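Local coordinates for type II restriction enzyme SfiI (PDB 2EZV), which cuts double-stranded DNA at the interrupted palindrome GGCCNNNNNGGCC, working as a tetramer and leaving fragments with 5'-phosphates, at residues R220-F223 against D224-K227. Numbering follows the deposited sequence.
Sequences RVYF and DRLK. With nucleotides of chain B.
The Tyr222 ring and the Arg225 guanidinium lie side by side, their planes only 15° apart, with NH2 of Arg225 over one ring face, offset toward the rim and 3.3 Å from CD1 of Tyr222. O5' of DA4 of chain B lies over this same face, higher above the plane. CD1 and CB of Tyr222 lie over one face of the guanidinium, whereas O5' of DA4 of chain B sits at its edge, in plane, and accepts a weak hydrogen bond from NH2 of Arg225 (3.4 Å). A bend at chi3 (-112°) lays the Arg225 group alongside the tyrosine, both pointing the same way. The Tyr222 hydroxyl abuts the deoxyribose, OH being 3.1 Å from C2' of DA4 of chain B.

Arg220, extended from CG to NE, reads the guanine of DG6 of chain B with two hydrogen bonds. NH1 donates to N7 at 159°; the bond from NH2 to O6 (2.8 Å) is more bent. A further bond from NH1 to Ala206 O probably helps to fix the guanidinium's rotation.

Behind these side chains the backbone coils: Leu226 N donates to Tyr222 O (3.0 Å), marking Tyr222 as N-cap where strand 219-221 passes into helix 223-229, and Lys227 N to Phe223 O (2.9 Å). Phe223 turns from the DNA-facing side to pack against His162 and Tyr182. The two-bond arginine–guanine pairing is the classic major-groove recognition of G, here in a PDDEXK-clan restriction endonuclease.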
loop_
_atom_site.group_PDB
_atom_site.type_symbol
_atom_site.label_atom_id
_atom_site.label_comp_id
_atom_site.label_asym_id
_atom_site.label_seq_id
_atom_site.Cartn_x
_atom_site.Cartn_y
_atom_site.Cartn_z
ATOM N N ARG D 220 1.452 -3.302 36.693
ATOM C CA ARG D 220 2.037 -2.037 36.273
ATOM C C ARG D 220 3.499 -2.220 35.882
ATOM O O ARG D 220 4.160 -3.155 36.336
ATOM C CB ARG D 220 1.963 -1.007 37.401
ATOM C CG ARG D 220 0.796 -0.037 37.331
ATOM C CD ARG D 220 1.096 1.190 38.193
ATOM N NE ARG D 220 0.068 2.227 38.106
ATOM C CZ ARG D 220 -1.059 2.240 38.814
ATOM N NH1 ARG D 220 -1.323 1.267 39.678
ATOM N NH2 ARG D 220 -1.926 3.230 38.652
ATOM N N VAL D 221 3.985 -1.321 35.029
ATOM C CA VAL D 221 5.374 -1.315 34.583
ATOM C C VAL D 221 5.873 0.093 34.861
ATOM O O VAL D 221 5.264 1.065 34.415
ATOM C CB VAL D 221 5.504 -1.580 33.070
ATOM C CG1 VAL D 221 6.950 -1.404 32.641
ATOM C CG2 VAL D 221 5.013 -2.977 32.736
ATOM N N TYR D 222 6.970 0.218 35.596
ATOM C CA TYR D 222 7.469 1.542 35.903
ATOM C C TYR D 222 8.606 1.993 35.006
ATOM O O TYR D 222 9.624 1.320 34.867
ATOM C CB TYR D 222 7.858 1.634 37.384
ATOM C CG TYR D 222 6.645 1.738 38.280
ATOM C CD1 TYR D 222 5.836 0.628 38.517
ATOM C CD2 TYR D 222 6.257 2.965 38.824
ATOM C CE1 TYR D 222 4.668 0.734 39.266
ATOM C CE2 TYR D 222 5.084 3.085 39.579
ATOM C CZ TYR D 222 4.297 1.962 39.792
ATOM O OH TYR D 222 3.130 2.067 40.518
ATOM N N PHE D 223 8.409 3.155 34.397
ATOM C CA PHE D 223 9.382 3.727 33.481
ATOM C C PHE D 223 10.806 3.705 34.017
ATOM O O PHE D 223 11.676 3.046 33.442
ATOM C CB PHE D 223 8.978 5.162 33.114
ATOM C CG PHE D 223 7.680 5.256 32.336
ATOM C CD1 PHE D 223 7.246 6.482 31.830
ATOM C CD2 PHE D 223 6.893 4.132 32.118
ATOM C CE1 PHE D 223 6.047 6.581 31.119
ATOM C CE2 PHE D 223 5.695 4.220 31.410
ATOM C CZ PHE D 223 5.272 5.449 30.910
ATOM N N ASP D 224 11.039 4.413 35.119
ATOM C CA ASP D 224 12.367 4.492 35.715
ATOM C C ASP D 224 13.022 3.125 35.954
ATOM O O ASP D 224 14.226 2.975 35.766
ATOM C CB ASP D 224 12.311 5.297 37.023
ATOM C CG ASP D 224 11.907 4.451 38.227
ATOM O OD1 ASP D 224 10.880 3.737 38.159
ATOM O OD2 ASP D 224 12.624 4.510 39.254
ATOM N N ARG D 225 12.244 2.126 36.355
ATOM C CA ARG D 225 12.810 0.801 36.593
ATOM C C ARG D 225 13.109 0.058 35.284
ATOM O O ARG D 225 13.959 -0.831 35.247
ATOM C CB ARG D 225 11.861 -0.043 37.444
ATOM C CG ARG D 225 11.932 0.253 38.933
ATOM C CD ARG D 225 11.155 -0.775 39.736
ATOM N NE ARG D 225 9.964 -0.198 40.354
ATOM C CZ ARG D 225 8.815 -0.847 40.506
ATOM N NH1 ARG D 225 8.700 -2.098 40.086
ATOM N NH2 ARG D 225 7.784 -0.242 41.079
ATOM N N LEU D 226 12.412 0.424 34.213
ATOM C CA LEU D 226 12.627 -0.203 32.909
ATOM C C LEU D 226 13.861 0.418 32.266
ATOM O O LEU D 226 14.702 -0.284 31.711
ATOM C CB LEU D 226 11.406 0.001 32.000
ATOM C CG LEU D 226 11.499 -0.498 30.549
ATOM C CD1 LEU D 226 11.656 -2.021 30.504
ATOM C CD2 LEU D 226 10.254 -0.072 29.803
ATOM N N LYS D 227 13.966 1.740 32.359
ATOM C CA LYS D 227 15.096 2.460 31.793
ATOM C C LYS D 227 16.402 2.055 32.477
ATOM O O LYS D 227 17.468 2.066 31.857
ATOM C CB LYS D 227 14.901 3.972 31.942
ATOM C CG LYS D 227 15.958 4.781 31.207
ATOM C CD LYS D 227 15.840 6.279 31.465
ATOM C CE LYS D 227 16.343 6.648 32.849
ATOM N NZ LYS D 227 16.326 8.121 33.068
ATOM P P DG B 6 -2.251 -2.089 47.566
ATOM O OP1 DG B 6 -2.133 -2.686 48.919
ATOM O OP2 DG B 6 -2.024 -2.946 46.374
ATOM O "O5'" DG B 6 -3.701 -1.420 47.474
ATOM C "C5'" DG B 6 -3.835 -0.073 47.026
ATOM C "C4'" DG B 6 -5.275 0.286 46.733
ATOM O "O4'" DG B 6 -5.245 1.385 45.790
ATOM C "C3'" DG B 6 -6.072 -0.818 46.027
ATOM O "O3'" DG B 6 -7.464 -0.457 46.082
ATOM C "C2'" DG B 6 -5.710 -0.588 44.573
ATOM C "C1'" DG B 6 -5.711 0.927 44.532
ATOM N N9 DG B 6 -4.971 1.592 43.465
ATOM C C8 DG B 6 -4.041 1.051 42.609
ATOM N N7 DG B 6 -3.622 1.900 41.710
ATOM C C5 DG B 6 -4.305 3.076 42.003
ATOM C C6 DG B 6 -4.271 4.346 41.372
ATOM O O6 DG B 6 -3.610 4.705 40.389
ATOM N N1 DG B 6 -5.120 5.251 42.003
ATOM C C2 DG B 6 -5.903 4.972 43.095
ATOM N N2 DG B 6 -6.660 5.975 43.561
ATOM N N3 DG B 6 -5.944 3.796 43.686
ATOM C C4 DG B 6 -5.127 2.902 43.093
ATOM O "O5'" DA B 4 7.589 2.702 42.819
ATOM C "C5'" DA B 4 6.423 3.426 43.245
ATOM C "C4'" DA B 4 5.667 2.760 44.375
ATOM O "O4'" DA B 4 4.769 3.730 44.955
ATOM C "C3'" DA B 4 4.770 1.600 43.946
ATOM O "O3'" DA B 4 4.597 0.673 45.030
ATOM C "C2'" DA B 4 3.470 2.298 43.598
ATOM C "C1'" DA B 4 3.423 3.425 44.616
ATOM N N9 DA B 4 2.808 4.660 44.140
ATOM C C8 DA B 4 3.122 5.381 43.015
ATOM N N7 DA B 4 2.417 6.478 42.876
ATOM C C5 DA B 4 1.574 6.473 43.979
ATOM C C6 DA B 4 0.583 7.368 44.416
ATOM N N6 DA B 4 0.259 8.490 43.768
ATOM N N1 DA B 4 -0.073 7.068 45.560
ATOM C C2 DA B 4 0.254 5.944 46.210
ATOM N N3 DA B 4 1.166 5.026 45.901
ATOM C C4 DA B 4 1.799 5.354 44.760
#